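Local coordinates for kinesin-like protein KAR3 (Saccharomyces cerevisiae, PDB 1F9V) that probably hydrolyses ATP to drive movement along microtubules, at residues Asp276-Leu281 with Ser310-Phe315; Cys87-Gly92 with Tyr300-Ser305; Cys9-Ala14 with Ser24-Asn29. The protein carries 2 engineered substitutions. One frame throughout, in Å; residues are numbered along the deposited sequence.

Contact 1: residues Asp276-Leu281 with Ser310-Phe315; sequences DVIHAL and SKTLMF. With ADP (adenosine-5'-diphosphate), chain D.
Ile-278, on the helix, meets Met-314, on the strand, with the two side chains crossing obliquely rather than end on. The thioether sulfur does the touching: Met-314 SD lies 3.9 Å from Ile-278 CG1 and 4.1 Å from Ile-278 CG2, so it rests against both branches of the isoleucine near its CB. Met-314 reaches this place by curling. It is bent at chi2 (-63°) and again at chi3 (-57°), and the two bends fold the chain back so that the sulfur, and not the methyl, makes the closest approach. Farther along, Ile-278 CD1 passes Thr-312 CG2 at 4.4 Å, a looser methyl-to-methyl approach. No hydrogen bond joins the two segments, and the three touching side chains are all buried, so the contact is wholly apolar in kind.

The alternation of the strand separates two environments. Thr-312 and Met-314 point toward the helix, whereas Leu-313 serves an ADP bound on the other side, its CB lying 3.6 Å from both N1 and C2 of the adenine. The backbone takes part as well: ADP N6 donates a hydrogen bond to Thr-312 O (3.1 Å, 158° at the hydrogen). Asn-4 OD1, Glu-72 O and Arg-6 NH2 also bond this nucleotide, which is distinct from the one lying at the P-loop.

Leu-306 of helix 297-306 touches both Ile-278 and Thr-312 and so extends the apolar layer between helix 258-281 and the sheet. Strand 4-11 runs alongside strand 311-318, pairing through backbone bonds of Thr-312 with Asn-4 and Arg-6, while helix 66-77 packs against Leu-313 and Phe-315 on the opposite face of the sheet.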
loop_
_atom_site.group_PDB
_atom_site.type_symbol
_atom_site.label_atom_id
_atom_site.label_comp_id
_atom_site.label_asym_id
_atom_site.label_seq_id
_atom_site.Cartn_x
_atom_site.Cartn_y
_atom_site.Cartn_z
ATOM N N ASP A 276 -8.330 10.965 3.588
ATOM C CA ASP A 276 -9.558 11.647 3.209
ATOM C C ASP A 276 -10.074 11.146 1.864
ATOM O O ASP A 276 -11.273 10.924 1.691
ATOM C CB ASP A 276 -9.330 13.159 3.136
ATOM C CG ASP A 276 -9.195 13.794 4.502
ATOM O OD1 ASP A 276 -9.710 13.224 5.485
ATOM O OD2 ASP A 276 -8.574 14.869 4.594
ATOM N N VAL A 277 -9.166 10.970 0.912
ATOM C CA VAL A 277 -9.543 10.500 -0.418
ATOM C C VAL A 277 -10.102 9.073 -0.376
ATOM O O VAL A 277 -11.172 8.805 -0.918
ATOM C CB VAL A 277 -8.325 10.575 -1.394
ATOM C CG1 VAL A 277 -8.601 9.788 -2.666
ATOM C CG2 VAL A 277 -8.033 12.031 -1.739
ATOM N N ILE A 278 -9.387 8.156 0.272
ATOM C CA ILE A 278 -9.851 6.768 0.348
ATOM C C ILE A 278 -11.169 6.677 1.115
ATOM O O ILE A 278 -12.069 5.932 0.729
ATOM C CB ILE A 278 -8.800 5.846 1.025
ATOM C CG1 ILE A 278 -7.454 5.937 0.291
ATOM C CG2 ILE A 278 -9.298 4.401 1.024
ATOM C CD1 ILE A 278 -7.511 5.577 -1.166
ATOM N N HIS A 279 -11.295 7.438 2.197
ATOM C CA HIS A 279 -12.532 7.410 2.967
ATOM C C HIS A 279 -13.701 7.873 2.091
ATOM O O HIS A 279 -14.763 7.250 2.069
ATOM C CB HIS A 279 -12.425 8.314 4.201
ATOM C CG HIS A 279 -13.711 8.448 4.961
ATOM N ND1 HIS A 279 -14.083 7.569 5.954
ATOM C CD2 HIS A 279 -14.723 9.340 4.847
ATOM C CE1 HIS A 279 -15.270 7.913 6.420
ATOM N NE2 HIS A 279 -15.681 8.983 5.767
ATOM N N ALA A 280 -13.500 8.966 1.367
ATOM C CA ALA A 280 -14.550 9.492 0.512
ATOM C C ALA A 280 -14.932 8.492 -0.578
ATOM O O ALA A 280 -16.112 8.308 -0.873
ATOM C CB ALA A 280 -14.100 10.816 -0.113
ATOM N N LEU A 281 -13.934 7.838 -1.164
ATOM C CA LEU A 281 -14.180 6.869 -2.224
ATOM C C LEU A 281 -14.959 5.655 -1.731
ATOM O O LEU A 281 -15.574 4.944 -2.526
ATOM C CB LEU A 281 -12.857 6.406 -2.832
ATOM C CG LEU A 281 -12.149 7.427 -3.723
ATOM C CD1 LEU A 281 -10.720 6.989 -3.955
ATOM C CD2 LEU A 281 -12.893 7.552 -5.044
ATOM N N SER A 310 -11.382 0.411 -10.211
ATOM C CA SER A 310 -10.064 0.132 -9.664
ATOM C C SER A 310 -10.242 -0.519 -8.289
ATOM O O SER A 310 -11.234 -0.267 -7.595
ATOM C CB SER A 310 -9.264 1.433 -9.529
ATOM O OG SER A 310 -8.961 1.982 -10.801
ATOM N N LYS A 311 -9.284 -1.354 -7.905
ATOM C CA LYS A 311 -9.337 -2.039 -6.614
ATOM C C LYS A 311 -8.204 -1.546 -5.737
ATOM O O LYS A 311 -7.048 -1.537 -6.149
ATOM C CB LYS A 311 -9.226 -3.546 -6.816
ATOM C CG LYS A 311 -10.315 -4.102 -7.706
ATOM C CD LYS A 311 -10.108 -5.582 -7.966
ATOM C CE LYS A 311 -11.239 -6.148 -8.797
ATOM N NZ LYS A 311 -11.785 -7.387 -8.171
ATOM N N THR A 312 -8.542 -1.135 -4.521
ATOM C CA THR A 312 -7.545 -0.618 -3.602
ATOM C C THR A 312 -7.475 -1.414 -2.310
ATOM O O THR A 312 -8.499 -1.812 -1.763
ATOM C CB THR A 312 -7.846 0.852 -3.260
ATOM O OG1 THR A 312 -7.666 1.646 -4.439
ATOM C CG2 THR A 312 -6.921 1.357 -2.156
ATOM N N LEU A 313 -6.252 -1.640 -1.843
ATOM C CA LEU A 313 -6.024 -2.359 -0.599
ATOM C C LEU A 313 -5.129 -1.512 0.297
ATOM O O LEU A 313 -4.022 -1.141 -0.092
ATOM C CB LEU A 313 -5.343 -3.708 -0.863
ATOM C CG LEU A 313 -4.740 -4.397 0.371
ATOM C CD1 LEU A 313 -5.845 -4.721 1.374
ATOM C CD2 LEU A 313 -4.008 -5.668 -0.055
ATOM N N MET A 314 -5.628 -1.182 1.483
ATOM C CA MET A 314 -4.845 -0.420 2.449
ATOM C C MET A 314 -4.272 -1.487 3.379
ATOM O O MET A 314 -5.012 -2.298 3.932
ATOM C CB MET A 314 -5.728 0.557 3.235
ATOM C CG MET A 314 -6.613 1.451 2.360
ATOM S SD MET A 314 -5.672 2.554 1.263
ATOM C CE MET A 314 -4.642 3.479 2.494
ATOM N N PHE A 315 -2.956 -1.490 3.524
ATOM C CA PHE A 315 -2.258 -2.463 4.352
ATOM C C PHE A 315 -1.649 -1.746 5.559
ATOM O O PHE A 315 -0.610 -1.099 5.440
ATOM C CB PHE A 315 -1.163 -3.128 3.505
ATOM C CG PHE A 315 -0.847 -4.530 3.913
ATOM C CD1 PHE A 315 -0.036 -4.772 5.016
ATOM C CD2 PHE A 315 -1.354 -5.609 3.203
ATOM C CE1 PHE A 315 0.267 -6.080 5.410
ATOM C CE2 PHE A 315 -1.057 -6.919 3.586
ATOM C CZ PHE A 315 -0.243 -7.152 4.693
HETATM P PB ADP D . -15.059 -11.514 -2.827
HETATM O O1B ADP D . -16.482 -11.098 -2.637
HETATM O O2B ADP D . -14.036 -10.411 -2.201
HETATM O O3B ADP D . -14.811 -12.866 -2.241
HETATM P PA ADP D . -14.029 -10.477 -5.333
HETATM O O1A ADP D . -14.578 -10.661 -6.688
HETATM O O2A ADP D . -14.299 -9.126 -4.806
HETATM O O3A ADP D . -14.708 -11.521 -4.353
HETATM O "O5'" ADP D . -12.469 -10.872 -5.261
HETATM C "C5'" ADP D . -12.077 -12.035 -4.526
HETATM C "C4'" ADP D . -10.678 -11.909 -3.923
HETATM O "O4'" ADP D . -9.821 -10.957 -4.603
HETATM C "C3'" ADP D . -10.707 -11.518 -2.461
HETATM O "O3'" ADP D . -10.836 -12.640 -1.574
HETATM C "C2'" ADP D . -9.427 -10.747 -2.256
HETATM O "O2'" ADP D . -8.339 -11.588 -1.833
HETATM C "C1'" ADP D . -9.213 -10.078 -3.612
HETATM N N9 ADP D . -9.724 -8.644 -3.635
HETATM C C8 ADP D . -10.774 -8.163 -4.326
HETATM N N7 ADP D . -10.889 -6.841 -4.099
HETATM C C5 ADP D . -9.927 -6.471 -3.280
HETATM C C6 ADP D . -9.503 -5.264 -2.684
HETATM N N6 ADP D . -10.156 -4.110 -2.923
HETATM N N1 ADP D . -8.413 -5.256 -1.845
HETATM C C2 ADP D . -7.717 -6.382 -1.570
HETATM N N3 ADP D . -8.107 -7.539 -2.138
HETATM C C4 ADP D . -9.177 -7.632 -2.977
#

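Contact 2: residues Cys87-Gly92 with Tyr300-Ser305; sequences CIFAYG and YLLQYS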
loop_
_atom_site.group_PDB
_atom_site.type_symbol
_atom_site.label_atom_id
_atom_site.label_comp_id
_atom_site.label_asym_id
_atom_site.label_seq_id
_atom_site.Cartn_x
_atom_site.Cartn_y
_atom_site.Cartn_z
ATOM N N CYS A 87 -4.199 -0.683 -6.496
ATOM C CA CYS A 87 -3.364 0.115 -5.604
ATOM C C CYS A 87 -3.230 -0.637 -4.285
ATOM O O CYS A 87 -4.217 -1.146 -3.754
ATOM C CB CYS A 87 -3.989 1.486 -5.308
ATOM S SG CYS A 87 -3.761 2.744 -6.583
ATOM N N ILE A 88 -2.005 -0.723 -3.778
ATOM C CA ILE A 88 -1.756 -1.352 -2.487
ATOM C C ILE A 88 -0.898 -0.361 -1.718
ATOM O O ILE A 88 0.197 -0.005 -2.162
ATOM C CB ILE A 88 -1.003 -2.692 -2.617
ATOM C CG1 ILE A 88 -1.878 -3.703 -3.369
ATOM C CG2 ILE A 88 -0.643 -3.211 -1.221
ATOM C CD1 ILE A 88 -1.245 -5.079 -3.552
ATOM N N PHE A 89 -1.403 0.104 -0.578
ATOM C CA PHE A 89 -0.664 1.067 0.232
ATOM C C PHE A 89 -0.235 0.468 1.573
ATOM O O PHE A 89 -1.084 0.036 2.355
ATOM C CB PHE A 89 -1.519 2.307 0.540
ATOM C CG PHE A 89 -1.982 3.069 -0.675
ATOM C CD1 PHE A 89 -1.199 4.080 -1.217
ATOM C CD2 PHE A 89 -3.228 2.808 -1.238
ATOM C CE1 PHE A 89 -1.656 4.832 -2.306
ATOM C CE2 PHE A 89 -3.696 3.551 -2.326
ATOM C CZ PHE A 89 -2.908 4.566 -2.860
ATOM N N ALA A 90 1.065 0.437 1.838
ATOM C CA ALA A 90 1.553 -0.053 3.125
ATOM C C ALA A 90 1.658 1.203 3.993
ATOM O O ALA A 90 2.413 2.125 3.671
ATOM C CB ALA A 90 2.909 -0.714 2.974
ATOM N N TYR A 91 0.899 1.221 5.089
ATOM C CA TYR A 91 0.817 2.358 6.008
ATOM C C TYR A 91 1.215 1.948 7.420
ATOM O O TYR A 91 0.883 0.848 7.861
ATOM C CB TYR A 91 -0.629 2.878 6.021
ATOM C CG TYR A 91 -0.904 4.039 6.949
ATOM C CD1 TYR A 91 -1.018 5.338 6.452
ATOM C CD2 TYR A 91 -1.056 3.845 8.331
ATOM C CE1 TYR A 91 -1.272 6.416 7.298
ATOM C CE2 TYR A 91 -1.311 4.927 9.192
ATOM C CZ TYR A 91 -1.415 6.206 8.664
ATOM O OH TYR A 91 -1.654 7.280 9.486
ATOM N N GLY A 92 1.894 2.844 8.131
ATOM C CA GLY A 92 2.294 2.545 9.496
ATOM C C GLY A 92 3.506 3.338 9.929
ATOM O O GLY A 92 4.192 3.942 9.105
ATOM N N TYR A 300 -3.004 12.715 -6.538
ATOM C CA TYR A 300 -3.188 13.282 -7.869
ATOM C C TYR A 300 -2.589 12.336 -8.906
ATOM O O TYR A 300 -3.205 12.042 -9.930
ATOM C CB TYR A 300 -2.519 14.649 -7.950
ATOM C CG TYR A 300 -2.725 15.321 -9.282
ATOM C CD1 TYR A 300 -4.004 15.495 -9.808
ATOM C CD2 TYR A 300 -1.637 15.755 -10.033
ATOM C CE1 TYR A 300 -4.191 16.084 -11.072
ATOM C CE2 TYR A 300 -1.811 16.340 -11.285
ATOM C CZ TYR A 300 -3.085 16.499 -11.795
ATOM O OH TYR A 300 -3.244 17.045 -13.048
ATOM N N LEU A 301 -1.390 11.844 -8.627
ATOM C CA LEU A 301 -0.721 10.926 -9.535
ATOM C C LEU A 301 -1.533 9.654 -9.757
ATOM O O LEU A 301 -1.632 9.155 -10.880
ATOM C CB LEU A 301 0.651 10.540 -8.975
ATOM C CG LEU A 301 1.365 9.378 -9.680
ATOM C CD1 LEU A 301 1.829 9.831 -11.053
ATOM C CD2 LEU A 301 2.559 8.909 -8.861
ATOM N N LEU A 302 -2.133 9.141 -8.687
ATOM C CA LEU A 302 -2.877 7.884 -8.750
ATOM C C LEU A 302 -4.382 7.941 -8.955
ATOM O O LEU A 302 -5.048 6.912 -8.884
ATOM C CB LEU A 302 -2.598 7.076 -7.472
ATOM C CG LEU A 302 -1.128 6.797 -7.166
ATOM C CD1 LEU A 302 -0.998 6.110 -5.796
ATOM C CD2 LEU A 302 -0.545 5.918 -8.276
ATOM N N GLN A 303 -4.929 9.119 -9.222
ATOM C CA GLN A 303 -6.368 9.256 -9.381
ATOM C C GLN A 303 -7.077 8.243 -10.284
ATOM O O GLN A 303 -8.152 7.767 -9.935
ATOM C CB GLN A 303 -6.712 10.682 -9.825
ATOM C CG GLN A 303 -6.316 11.020 -11.249
ATOM C CD GLN A 303 -6.686 12.445 -11.617
ATOM O OE1 GLN A 303 -6.737 12.807 -12.800
ATOM N NE2 GLN A 303 -6.946 13.264 -10.604
ATOM N N TYR A 304 -6.496 7.908 -11.436
ATOM C CA TYR A 304 -7.141 6.949 -12.332
ATOM C C TYR A 304 -7.081 5.504 -11.812
ATOM O O TYR A 304 -7.859 4.652 -12.246
ATOM C CB TYR A 304 -6.513 7.014 -13.730
ATOM C CG TYR A 304 -6.859 8.265 -14.506
ATOM C CD1 TYR A 304 -8.102 8.886 -14.356
ATOM C CD2 TYR A 304 -5.942 8.830 -15.395
ATOM C CE1 TYR A 304 -8.424 10.042 -15.076
ATOM C CE2 TYR A 304 -6.252 9.982 -16.120
ATOM C CZ TYR A 304 -7.493 10.584 -15.956
ATOM O OH TYR A 304 -7.805 11.717 -16.673
ATOM N N SER A 305 -6.154 5.233 -10.896
ATOM C CA SER A 305 -6.014 3.896 -10.326
ATOM C C SER A 305 -6.782 3.807 -9.009
ATOM O O SER A 305 -6.789 2.766 -8.350
ATOM C CB SER A 305 -4.534 3.563 -10.095
ATOM O OG SER A 305 -3.900 3.173 -11.306
#
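Cys-87 and Phe-89 each carry the first side-chain branch anti to the carbonyl carbon (chi1 -80° and -60°), and this shared setting brings the thiol up to Ser-305 and swings the phenyl ring to Leu-302. Cys-87 points toward the helix. Its SG lies 3.7 Å from Ser-305 CB, and the same sulfur is 3.5 Å from Ser-305 O. Phe-89 leaves the strand less directly, but the far end of its ring closes the distance: Leu-302 CD1 is 3.8 Å from both Phe-89 CE1 and Phe-89 CZ, an oblique approach of one methyl to two neighbouring ring carbons. The two side chains come from opposite directions, and Leu-302 CD1 also faces Cys-87 SG at a looser 4.4 Å.

The segment axes pass 10.5 Å apart with their directions 134° from each other, a separation bridged by these few side chains near the start of the strand segment. The helix is kinked here, its regular bonding interrupted at Tyr-304 and Ser-305, with Ser-305 N bonded to Leu-302 O instead. Thr-312 and Met-314 of the adjacent strand touch Phe-89 too, and Asn-241 of strand 235-244 reaches Cys-87 and Leu-302.

This is helix-on-sheet packing at the centre of a P-loop NTPase fold. Strand 86-91 runs, parallel to strands 235-244 and 311-318, into what appears to be the Walker A loop; there Gly-92, with backbone angles that call for glycine, accepts a hydrogen bond from Lys-98 NZ through its carbonyl.

Contact 3: residues Cys9-Ala14 with Ser24-Asn29; sequences CRIRPA and SLINVN. With ADP (adenosine-5'-diphosphate), chain C.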
loop_
_atom_site.group_PDB
_atom_site.type_symbol
_atom_site.label_atom_id
_atom_site.label_comp_id
_atom_site.label_asym_id
_atom_site.label_seq_id
_atom_site.Cartn_x
_atom_site.Cartn_y
_atom_site.Cartn_z
ATOM N N CYS A 9 -4.818 -5.495 8.290
ATOM C CA CYS A 9 -3.909 -5.041 9.329
ATOM C C CYS A 9 -2.888 -6.162 9.505
ATOM O O CYS A 9 -3.239 -7.340 9.396
ATOM C CB CYS A 9 -4.658 -4.811 10.646
ATOM S SG CYS A 9 -3.570 -4.483 12.071
ATOM N N ARG A 10 -1.629 -5.812 9.739
ATOM C CA ARG A 10 -0.616 -6.833 9.962
ATOM C C ARG A 10 0.257 -6.496 11.152
ATOM O O ARG A 10 0.887 -5.436 11.200
ATOM C CB ARG A 10 0.284 -7.021 8.743
ATOM C CG ARG A 10 1.368 -8.070 9.002
ATOM C CD ARG A 10 2.430 -8.124 7.911
ATOM N NE ARG A 10 3.146 -9.394 7.952
ATOM C CZ ARG A 10 3.975 -9.818 7.005
ATOM N NH1 ARG A 10 4.202 -9.067 5.930
ATOM N NH2 ARG A 10 4.566 -10.998 7.120
ATOM N N ILE A 11 0.289 -7.406 12.120
ATOM C CA ILE A 11 1.116 -7.229 13.306
ATOM C C ILE A 11 2.412 -7.981 13.032
ATOM O O ILE A 11 2.392 -9.190 12.790
ATOM C CB ILE A 11 0.448 -7.838 14.571
ATOM C CG1 ILE A 11 -0.933 -7.210 14.786
ATOM C CG2 ILE A 11 1.336 -7.609 15.794
ATOM C CD1 ILE A 11 -1.858 -8.039 15.651
ATOM N N ARG A 12 3.534 -7.277 13.039
ATOM C CA ARG A 12 4.807 -7.938 12.800
ATOM C C ARG A 12 5.282 -8.612 14.082
ATOM O O ARG A 12 4.802 -8.299 15.172
ATOM C CB ARG A 12 5.864 -6.922 12.363
ATOM C CG ARG A 12 6.249 -5.910 13.438
ATOM C CD ARG A 12 7.660 -5.363 13.219
ATOM N NE ARG A 12 7.959 -4.183 14.031
ATOM C CZ ARG A 12 8.266 -4.216 15.326
ATOM N NH1 ARG A 12 8.316 -5.379 15.970
ATOM N NH2 ARG A 12 8.532 -3.088 15.977
ATOM N N PRO A 13 6.183 -9.600 13.959
ATOM C CA PRO A 13 6.699 -10.269 15.157
ATOM C C PRO A 13 7.467 -9.248 15.996
ATOM O O PRO A 13 8.004 -8.269 15.472
ATOM C CB PRO A 13 7.628 -11.355 14.604
ATOM C CG PRO A 13 7.192 -11.553 13.177
ATOM C CD PRO A 13 6.698 -10.205 12.718
ATOM N N ALA A 14 7.514 -9.462 17.306
ATOM C CA ALA A 14 8.246 -8.535 18.162
ATOM C C ALA A 14 9.728 -8.825 18.044
ATOM O O ALA A 14 10.130 -9.962 17.745
ATOM C CB ALA A 14 7.802 -8.684 19.618
ATOM N N SER A 24 0.605 -3.449 27.641
ATOM C CA SER A 24 -0.506 -3.356 26.702
ATOM C C SER A 24 -0.891 -4.742 26.212
ATOM O O SER A 24 -0.148 -5.711 26.397
ATOM C CB SER A 24 -0.147 -2.459 25.506
ATOM O OG SER A 24 1.004 -2.924 24.831
ATOM N N LEU A 25 -2.060 -4.829 25.593
ATOM C CA LEU A 25 -2.549 -6.089 25.077
ATOM C C LEU A 25 -3.201 -5.912 23.711
ATOM O O LEU A 25 -4.078 -5.072 23.527
ATOM C CB LEU A 25 -3.567 -6.690 26.045
ATOM C CG LEU A 25 -4.381 -7.866 25.509
ATOM C CD1 LEU A 25 -3.470 -9.074 25.353
ATOM C CD2 LEU A 25 -5.541 -8.171 26.450
ATOM N N ILE A 26 -2.754 -6.704 22.754
ATOM C CA ILE A 26 -3.332 -6.665 21.426
ATOM C C ILE A 26 -3.833 -8.076 21.212
ATOM O O ILE A 26 -3.048 -9.020 21.161
ATOM C CB ILE A 26 -2.284 -6.316 20.348
ATOM C CG1 ILE A 26 -1.869 -4.851 20.492
ATOM C CG2 ILE A 26 -2.867 -6.553 18.964
ATOM C CD1 ILE A 26 -0.661 -4.462 19.661
ATOM N N ASN A 27 -5.144 -8.225 21.120
ATOM C CA ASN A 27 -5.738 -9.535 20.921
ATOM C C ASN A 27 -6.450 -9.611 19.579
ATOM O O ASN A 27 -7.367 -8.833 19.308
ATOM C CB ASN A 27 -6.733 -9.833 22.045
ATOM C CG ASN A 27 -7.551 -11.086 21.778
ATOM O OD1 ASN A 27 -7.005 -12.140 21.450
ATOM N ND2 ASN A 27 -8.868 -10.974 21.914
ATOM N N VAL A 28 -6.035 -10.557 18.744
ATOM C CA VAL A 28 -6.650 -10.728 17.436
ATOM C C VAL A 28 -7.568 -11.941 17.446
ATOM O O VAL A 28 -7.151 -13.037 17.816
ATOM C CB VAL A 28 -5.585 -10.931 16.334
ATOM C CG1 VAL A 28 -6.266 -11.144 14.992
ATOM C CG2 VAL A 28 -4.645 -9.734 16.282
ATOM N N ASN A 29 -8.815 -11.749 17.041
ATOM C CA ASN A 29 -9.763 -12.847 16.999
ATOM C C ASN A 29 -9.654 -13.588 15.678
ATOM O O ASN A 29 -9.090 -13.080 14.708
ATOM C CB ASN A 29 -11.183 -12.319 17.186
ATOM C CG ASN A 29 -11.369 -11.642 18.526
ATOM O OD1 ASN A 29 -11.102 -12.237 19.578
ATOM N ND2 ASN A 29 -11.822 -10.389 18.499
HETATM P PB ADP C . 9.173 0.113 8.195
HETATM O O1B ADP C . 7.724 0.185 8.511
HETATM O O2B ADP C . 9.398 -0.018 6.611
HETATM O O3B ADP C . 9.913 1.269 8.761
HETATM P PA ADP C . 10.732 -2.320 8.156
HETATM O O1A ADP C . 9.985 -3.165 7.225
HETATM O O2A ADP C . 11.851 -1.695 7.455
HETATM O O3A ADP C . 9.774 -1.226 8.768
HETATM O "O5'" ADP C . 11.330 -3.181 9.342
HETATM C "C5'" ADP C . 11.133 -3.027 10.749
HETATM C "C4'" ADP C . 11.975 -4.176 11.378
HETATM O "O4'" ADP C . 11.060 -5.247 11.637
HETATM C "C3'" ADP C . 13.023 -4.771 10.416
HETATM O "O3'" ADP C . 14.227 -5.168 11.093
HETATM C "C2'" ADP C . 12.337 -5.963 9.772
HETATM O "O2'" ADP C . 13.253 -6.945 9.257
HETATM C "C1'" ADP C . 11.403 -6.431 10.878
HETATM N N9 ADP C . 10.118 -6.994 10.358
HETATM C C8 ADP C . 9.079 -6.247 9.935
HETATM N N7 ADP C . 8.089 -7.036 9.570
HETATM C C5 ADP C . 8.459 -8.279 9.747
HETATM C C6 ADP C . 7.864 -9.517 9.559
HETATM N N6 ADP C . 6.617 -9.593 9.087
HETATM N N1 ADP C . 8.554 -10.663 9.853
HETATM C C2 ADP C . 9.814 -10.629 10.334
HETATM N N3 ADP C . 10.403 -9.432 10.528
HETATM C C4 ADP C . 9.775 -8.258 10.254
#
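An unusually close methyl pair marks this contact: Ile-11 CD1 and Val-28 CG2 meet tip to tip at 3.3 Å, tighter than ordinary van der Waals packing, though whether this reflects real strain or a slightly misplaced methyl is doubtful. The same Ile-11 CD1 lies at a more usual 3.8 Å from Ile-26 CG2, with the two isoleucines sliding past each other in opposite directions. One methyl thus touches two alternate residues of strand 24-28, and no hydrogen bond links the segments. Met-40 and Gln-38, on the next strand of the small antiparallel sheet, back Ile-26 and Val-28.

Beyond Ile-11 the chain turns its other side to an ADP. Pro-13 lies over a face of the adenine, with its CD 3.4 Å from C6, and Arg-12 CB comes over the same face, 3.6 Å from N7. At the amino group of the base, ADP N6 sits 3.1 Å above the guanidinium plane of Arg-10, displaced toward the rim of the group. Arg-12 holds CG in the crowded position between backbone N and carbonyl carbon (chi1 66°), from which its extended chain returns past the ribose. Its NH1 gives a 2.9 Å bond to Pro-13 O (149° at the hydrogen), with the acceptor in the guanidinium plane, while NE bonds Gly-95 O and NH2 forms a salt bridge with Glu-19. A leucine in place of Arg-12 would probably leave Glu-19 without its charged mate and the Pro-13 and Gly-95 carbonyls without this donor, freeing the turn beside the adenine to shift.

Arg-Ile-Arg-Pro, running off the end of strand 4-11, fits the RxRP adenine-binding motif of kinesins, completing a pocket whose phosphate side is formed by backbone amides of Gly-95, Gly-97, Lys-98, Thr-99 and Phe-100.

Overall arrangement
Contacts 1 and 2 are neighbours, their centres 8 Å apart; contact 3 lies about 23 and 25 Å from them, centre to centre. All three reach the main sheet, where strand 311-318 runs between strands 4-11 and 86-91; contact 3 ties strand 24-28, of a small three-stranded antiparallel sheet, to strand 4-11. Phe-315 N to Phe-89 O, at 2.7 Å, is a probable hydrogen bond joining contacts 1 and 2, and Phe-315 also packs on Arg-10 of contact 3. Along the chain contact 3 closes first; the segments of contacts 1 and 2 then alternate. Helices 258-281 and 297-306 pack on neighbouring strands of one sheet, while strands 4-11 and 86-91 lead toward one nucleotide pocket.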